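Local coordinates for protein glucose-6-phosphate 1-dehydrogenase (Kluyveromyces lactis, PDB 7E6I) that probably oxidises glucose 6-phosphate with NADP(+) to the phosphogluconolactone, the first and rate-limiting step of the oxidative pentose phosphate pathway, at residues 205-210 against 326-331; 211-216 against 349-354. One frame throughout, in Å; residues are numbered along the deposited sequence.

Two neighbouring contacts of the C-terminal domain, their centres about 9 Å apart, illustrate how one chain uses loops and strands differently. Contact 1 joins two loops that lead into strands 212-220 and 333-338; contact 2 pairs the start of strand 212-220 with the end of strand 345-352 in the large mixed sheet. Both are partly buried. Contact 1 relies on the partly exposed K209 and R327 reaching across to backbone carbonyls, with two buried tryptophans beside them, whereas contact 2 is held chiefly by backbone bonds of a ladder. They meet directly: NE of R353 probably bonds to the carbonyl of K209.

Contact 1 of 2, residues 205-210 against 326-331; sequences AAWNKE and ERWDGV
K209 N donates to the carbonyl O of R327 at 2.7 Å, a backbone bond between two irregular loops whose CA atoms come nearest at the pairs N208-R327 and K209-W328. Before it, W207 is the centre of an inverse gamma turn; beyond R327, the chain makes a type II beta turn from W328 to V331, closed by V331 N on W328 O.

The side chain of K209 runs across loop 326-331. Its CB meets V331 CG2 at 3.5 Å, its CD passes the carbonyl O of D329, and a bend at chi4 (-72°) brings NZ to E326 O at 2.8 Å, in the plane of that carbonyl. A salt bridge from NZ to E210 OE2 of its own loop gives the ammonium a second partner.

R327 reciprocates. Its chain leaves extended and bends at chi3 (-49°), which brings R327 NH1 to W207 O at 2.9 Å, that oxygen lying in the guanidinium plane, while NH2 forms a salt bridge with E256. A water joins the same NH1 to N208 ND2, which also donates to A205 O; N208 OD1 accepts a hydrogen bond from N211 ND2.

Deeper in, two indoles meet obliquely, the five-membered ring of W207 at 79° to the six-membered ring of W328. W207 CD1 comes to W328 CZ2 at 3.5 Å, near the plane of the W328 ring, and R327 CG lies over one face of that ring, near its rim. Both indole N-H groups are satisfied by carbonyls of the last residues of helix 236-254, NE1 of W207 by L253 and NE1 of W328 by T254.

The contact thus sits beside that helix and against the mixed sheet: W207 rests on I350 of strand 345-352, while W328 and V331 touch I212 of strand 212-220.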
loop_
_atom_site.group_PDB
_atom_site.type_symbol
_atom_site.label_atom_id
_atom_site.label_comp_id
_atom_site.label_asym_id
_atom_site.label_seq_id
_atom_site.Cartn_x
_atom_site.Cartn_y
_atom_site.Cartn_z
ATOM N N ALA A 205 -24.257 3.071 -10.500
ATOM C CA ALA A 205 -25.251 4.079 -10.846
ATOM C C ALA A 205 -25.331 5.181 -9.807
ATOM O O ALA A 205 -25.827 6.268 -10.117
ATOM C CB ALA A 205 -26.632 3.440 -10.999
ATOM N N ALA A 206 -24.862 4.923 -8.588
ATOM C CA ALA A 206 -24.954 5.854 -7.472
ATOM C C ALA A 206 -23.624 6.520 -7.168
ATOM O O ALA A 206 -23.542 7.321 -6.232
ATOM C CB ALA A 206 -25.456 5.123 -6.218
ATOM N N TRP A 207 -22.586 6.188 -7.927
ATOM C CA TRP A 207 -21.206 6.516 -7.576
ATOM C C TRP A 207 -20.826 7.844 -8.224
ATOM O O TRP A 207 -20.005 7.920 -9.144
ATOM C CB TRP A 207 -20.284 5.401 -8.029
ATOM C CG TRP A 207 -19.062 5.266 -7.233
ATOM C CD1 TRP A 207 -17.875 5.925 -7.416
ATOM C CD2 TRP A 207 -18.866 4.381 -6.134
ATOM N NE1 TRP A 207 -16.962 5.502 -6.489
ATOM C CE2 TRP A 207 -17.545 4.554 -5.689
ATOM C CE3 TRP A 207 -19.684 3.465 -5.474
ATOM C CZ2 TRP A 207 -17.020 3.845 -4.608
ATOM C CZ3 TRP A 207 -19.156 2.755 -4.399
ATOM C CH2 TRP A 207 -17.840 2.957 -3.977
ATOM N N ASN A 208 -21.451 8.906 -7.727
ATOM C CA ASN A 208 -21.342 10.197 -8.390
ATOM C C ASN A 208 -21.836 11.254 -7.414
ATOM O O ASN A 208 -22.468 10.942 -6.398
ATOM C CB ASN A 208 -22.145 10.211 -9.707
ATOM C CG ASN A 208 -23.543 9.628 -9.534
ATOM O OD1 ASN A 208 -24.310 10.089 -8.674
ATOM N ND2 ASN A 208 -23.872 8.591 -10.313
ATOM N N LYS A 209 -21.552 12.515 -7.746
ATOM C CA LYS A 209 -21.977 13.621 -6.901
ATOM C C LYS A 209 -23.490 13.698 -6.750
ATOM O O LYS A 209 -23.973 14.323 -5.799
ATOM C CB LYS A 209 -21.434 14.935 -7.456
ATOM C CG LYS A 209 -22.125 15.417 -8.708
ATOM C CD LYS A 209 -21.293 16.471 -9.433
ATOM C CE LYS A 209 -22.097 17.086 -10.577
ATOM N NZ LYS A 209 -22.260 16.129 -11.694
ATOM N N GLU A 210 -24.256 13.093 -7.660
ATOM C CA GLU A 210 -25.707 13.143 -7.527
ATOM C C GLU A 210 -26.202 12.269 -6.381
ATOM O O GLU A 210 -27.315 12.480 -5.900
ATOM C CB GLU A 210 -26.384 12.727 -8.847
ATOM C CG GLU A 210 -26.287 13.783 -9.975
ATOM C CD GLU A 210 -24.908 13.825 -10.659
ATOM O OE1 GLU A 210 -24.215 12.786 -10.685
ATOM O OE2 GLU A 210 -24.512 14.900 -11.167
ATOM N N GLU A 326 -16.472 16.105 -13.357
ATOM C CA GLU A 326 -17.917 15.984 -13.470
ATOM C C GLU A 326 -18.494 15.005 -12.448
ATOM O O GLU A 326 -19.596 15.232 -11.922
ATOM C CB GLU A 326 -18.286 15.559 -14.883
ATOM C CG GLU A 326 -19.772 15.458 -15.077
ATOM C CD GLU A 326 -20.165 15.622 -16.519
ATOM O OE1 GLU A 326 -19.994 14.649 -17.296
ATOM O OE2 GLU A 326 -20.645 16.725 -16.868
ATOM N N ARG A 327 -17.774 13.909 -12.160
ATOM C CA ARG A 327 -18.309 12.905 -11.247
ATOM C C ARG A 327 -18.293 13.397 -9.803
ATOM O O ARG A 327 -19.211 13.093 -9.033
ATOM C CB ARG A 327 -17.525 11.592 -11.375
ATOM C CG ARG A 327 -17.992 10.489 -10.411
ATOM C CD ARG A 327 -17.270 9.161 -10.655
ATOM N NE ARG A 327 -17.310 8.843 -12.072
ATOM C CZ ARG A 327 -18.333 8.240 -12.670
ATOM N NH1 ARG A 327 -19.389 7.851 -11.953
ATOM N NH2 ARG A 327 -18.299 8.026 -13.982
ATOM N N TRP A 328 -17.275 14.173 -9.417
ATOM C CA TRP A 328 -16.993 14.406 -8.003
ATOM C C TRP A 328 -17.137 15.849 -7.557
ATOM O O TRP A 328 -16.918 16.147 -6.376
ATOM C CB TRP A 328 -15.580 13.912 -7.661
ATOM C CG TRP A 328 -15.476 12.416 -7.798
ATOM C CD1 TRP A 328 -14.688 11.726 -8.664
ATOM C CD2 TRP A 328 -16.202 11.445 -7.051
ATOM N NE1 TRP A 328 -14.860 10.375 -8.492
ATOM C CE2 TRP A 328 -15.791 10.174 -7.507
ATOM C CE3 TRP A 328 -17.156 11.524 -6.021
ATOM C CZ2 TRP A 328 -16.314 8.985 -6.994
ATOM C CZ3 TRP A 328 -17.675 10.338 -5.496
ATOM C CH2 TRP A 328 -17.255 9.082 -5.997
ATOM N N ASP A 329 -17.518 16.741 -8.450
ATOM C CA ASP A 329 -17.498 18.158 -8.153
ATOM C C ASP A 329 -18.347 18.494 -6.928
ATOM O O ASP A 329 -19.557 18.251 -6.905
ATOM C CB ASP A 329 -17.992 18.914 -9.375
ATOM C CG ASP A 329 -17.936 20.377 -9.180
ATOM O OD1 ASP A 329 -16.879 20.871 -8.739
ATOM O OD2 ASP A 329 -18.956 21.025 -9.443
ATOM N N GLY A 330 -17.716 19.065 -5.911
ATOM C CA GLY A 330 -18.428 19.438 -4.708
ATOM C C GLY A 330 -18.628 18.335 -3.675
ATOM O O GLY A 330 -19.207 18.603 -2.619
ATOM N N VAL A 331 -18.183 17.110 -3.938
ATOM C CA VAL A 331 -18.284 16.052 -2.937
ATOM C C VAL A 331 -17.125 16.207 -1.963
ATOM O O VAL A 331 -15.956 16.124 -2.374
ATOM C CB VAL A 331 -18.280 14.657 -3.580
ATOM C CG1 VAL A 331 -18.389 13.584 -2.517
ATOM C CG2 VAL A 331 -19.413 14.528 -4.581
HETATM O O HOH W 1 -22.393 7.018 -12.545
#

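Contact 2 of 2, residues 211-216 against 349-354; sequences NIQSVQ and RIQFRR
A classic beta bulge interrupts the antiparallel ladder between strands 212-220 and 345-352 of the mixed sheet, where Q213 and S214 both face Q351. The carbonyl O of Q351 takes Q213 N at 2.8 Å and, weakly, S214 N at 3.3 Å, shifting the register by one residue between the I212-F352 and S214-Q351 pairs. Beyond it, Q351 N donates to S214 O, and Q216 and R349 exchange two backbone bonds. On the other side of the bulge R353 N meets N211 O at 2.7 Å.

I212 lies alongside F352, I212 CG1 3.6 Å from F352 CE1, and its CD1 meets I350 CG2, which sits over one face of the phenyl ring near the rim. The extended Q213 chain runs beside Q351, their amide planes 70° apart, but each amide bonds elsewhere: Q351 OE1 accepts from T481 N and its NE2 donates to E367, while Q213 NE2 bonds to G479 O and Q213 OE1 accepts from a water that R354 N also holds. An alanine in place of Q213 would probably leave G479 O without this donor and the water with one fewer partner.

R349, which by similarity probably contributes to the second NADP(+) site, forms salt bridges with E347 and E367. Q216 OE1 accepts from R336 NE. R349 CD packs 3.7 Å from Q216 NE2, which donates to a water that itself donates to R349 O.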
loop_
_atom_site.group_PDB
_atom_site.type_symbol
_atom_site.label_atom_id
_atom_site.label_comp_id
_atom_site.label_asym_id
_atom_site.label_seq_id
_atom_site.Cartn_x
_atom_site.Cartn_y
_atom_site.Cartn_z
ATOM N N ASN A 211 -25.403 11.305 -5.917
ATOM C CA ASN A 211 -25.878 10.359 -4.925
ATOM C C ASN A 211 -24.955 10.183 -3.734
ATOM O O ASN A 211 -25.359 9.526 -2.767
ATOM C CB ASN A 211 -26.117 8.983 -5.569
ATOM C CG ASN A 211 -27.229 9.008 -6.607
ATOM O OD1 ASN A 211 -28.413 8.939 -6.270
ATOM N ND2 ASN A 211 -26.852 9.105 -7.870
ATOM N N ILE A 212 -23.739 10.728 -3.763
ATOM C CA ILE A 212 -22.783 10.542 -2.683
ATOM C C ILE A 212 -22.610 11.868 -1.941
ATOM O O ILE A 212 -22.287 12.900 -2.540
ATOM C CB ILE A 212 -21.447 9.985 -3.201
ATOM C CG1 ILE A 212 -21.635 8.511 -3.549
ATOM C CG2 ILE A 212 -20.307 10.188 -2.157
ATOM C CD1 ILE A 212 -20.413 7.853 -4.203
ATOM N N GLN A 213 -22.851 11.817 -0.633
ATOM C CA GLN A 213 -22.717 12.937 0.297
ATOM C C GLN A 213 -21.295 13.088 0.823
ATOM O O GLN A 213 -20.857 14.204 1.128
ATOM C CB GLN A 213 -23.623 12.688 1.502
ATOM C CG GLN A 213 -24.507 13.781 1.866
ATOM C CD GLN A 213 -25.503 13.368 2.919
ATOM O OE1 GLN A 213 -26.684 13.285 2.634
ATOM N NE2 GLN A 213 -25.037 13.118 4.146
ATOM N N SER A 214 -20.583 11.974 0.974
ATOM C CA SER A 214 -19.377 11.932 1.785
ATOM C C SER A 214 -18.582 10.680 1.460
ATOM O O SER A 214 -19.132 9.570 1.468
ATOM C CB SER A 214 -19.749 11.956 3.264
ATOM O OG SER A 214 -18.648 11.611 4.060
ATOM N N VAL A 215 -17.290 10.862 1.215
ATOM C CA VAL A 215 -16.337 9.778 1.044
ATOM C C VAL A 215 -15.281 9.898 2.131
ATOM O O VAL A 215 -14.736 10.984 2.350
ATOM C CB VAL A 215 -15.688 9.835 -0.343
ATOM C CG1 VAL A 215 -14.644 8.736 -0.485
ATOM C CG2 VAL A 215 -16.772 9.766 -1.415
ATOM N N GLN A 216 -14.967 8.779 2.783
ATOM C CA GLN A 216 -13.970 8.717 3.851
ATOM C C GLN A 216 -13.060 7.515 3.638
ATOM O O GLN A 216 -13.553 6.402 3.414
ATOM C CB GLN A 216 -14.637 8.578 5.217
ATOM C CG GLN A 216 -15.242 9.840 5.798
ATOM C CD GLN A 216 -15.778 9.596 7.199
ATOM O OE1 GLN A 216 -15.014 9.605 8.172
ATOM N NE2 GLN A 216 -17.085 9.358 7.312
ATOM N N ARG A 349 -15.617 4.516 3.979
ATOM C CA ARG A 349 -16.999 4.793 4.365
ATOM C C ARG A 349 -17.585 5.776 3.372
ATOM O O ARG A 349 -17.042 6.869 3.182
ATOM C CB ARG A 349 -17.079 5.353 5.786
ATOM C CG ARG A 349 -18.483 5.434 6.373
ATOM C CD ARG A 349 -18.412 5.906 7.823
ATOM N NE ARG A 349 -17.848 4.854 8.657
ATOM C CZ ARG A 349 -18.579 3.872 9.169
ATOM N NH1 ARG A 349 -19.903 3.846 8.949
ATOM N NH2 ARG A 349 -17.996 2.919 9.894
ATOM N N ILE A 350 -18.692 5.401 2.752
ATOM C CA ILE A 350 -19.330 6.231 1.748
ATOM C C ILE A 350 -20.770 6.445 2.182
ATOM O O ILE A 350 -21.491 5.475 2.423
ATOM C CB ILE A 350 -19.248 5.584 0.357
ATOM C CG1 ILE A 350 -17.798 5.684 -0.119
ATOM C CG2 ILE A 350 -20.189 6.287 -0.595
ATOM C CD1 ILE A 350 -17.455 4.831 -1.258
ATOM N N GLN A 351 -21.168 7.702 2.342
ATOM C CA GLN A 351 -22.531 8.043 2.720
ATOM C C GLN A 351 -23.274 8.577 1.505
ATOM O O GLN A 351 -22.770 9.459 0.801
ATOM C CB GLN A 351 -22.576 9.084 3.836
ATOM C CG GLN A 351 -23.910 9.063 4.525
ATOM C CD GLN A 351 -23.984 9.946 5.753
ATOM O OE1 GLN A 351 -23.606 11.101 5.706
ATOM N NE2 GLN A 351 -24.492 9.401 6.853
ATOM N N PHE A 352 -24.472 8.056 1.273
ATOM C CA PHE A 352 -25.254 8.460 0.115
ATOM C C PHE A 352 -26.273 9.534 0.480
ATOM O O PHE A 352 -26.602 9.746 1.649
ATOM C CB PHE A 352 -25.927 7.236 -0.506
ATOM C CG PHE A 352 -24.936 6.251 -1.062
ATOM C CD1 PHE A 352 -24.454 6.389 -2.360
ATOM C CD2 PHE A 352 -24.446 5.216 -0.278
ATOM C CE1 PHE A 352 -23.524 5.496 -2.876
ATOM C CE2 PHE A 352 -23.515 4.322 -0.793
ATOM C CZ PHE A 352 -23.060 4.460 -2.087
ATOM N N ARG A 353 -26.745 10.240 -0.541
ATOM C CA ARG A 353 -27.658 11.355 -0.327
ATOM C C ARG A 353 -29.067 10.866 -0.037
ATOM O O ARG A 353 -29.466 9.775 -0.442
ATOM C CB ARG A 353 -27.707 12.261 -1.548
ATOM C CG ARG A 353 -26.520 13.129 -1.703
ATOM C CD ARG A 353 -26.715 14.080 -2.864
ATOM N NE ARG A 353 -25.423 14.574 -3.319
ATOM C CZ ARG A 353 -24.738 15.556 -2.735
ATOM N NH1 ARG A 353 -25.235 16.182 -1.663
ATOM N NH2 ARG A 353 -23.553 15.914 -3.234
ATOM N N ARG A 354 -29.820 11.695 0.668
ATOM C CA ARG A 354 -31.255 11.528 0.821
ATOM C C ARG A 354 -31.983 12.557 -0.040
ATOM O O ARG A 354 -31.470 13.652 -0.292
ATOM C CB ARG A 354 -31.670 11.683 2.292
ATOM C CG ARG A 354 -31.635 10.368 3.084
ATOM C CD ARG A 354 -32.979 9.561 3.022
ATOM N NE ARG A 354 -33.232 8.895 1.732
ATOM C CZ ARG A 354 -32.856 7.648 1.431
ATOM N NH1 ARG A 354 -32.211 6.886 2.305
ATOM N NH2 ARG A 354 -33.116 7.158 0.230
HETATM O O HOH W 2 -29.119 14.262 1.957
HETATM O O HOH W 3 -18.589 9.117 4.565
#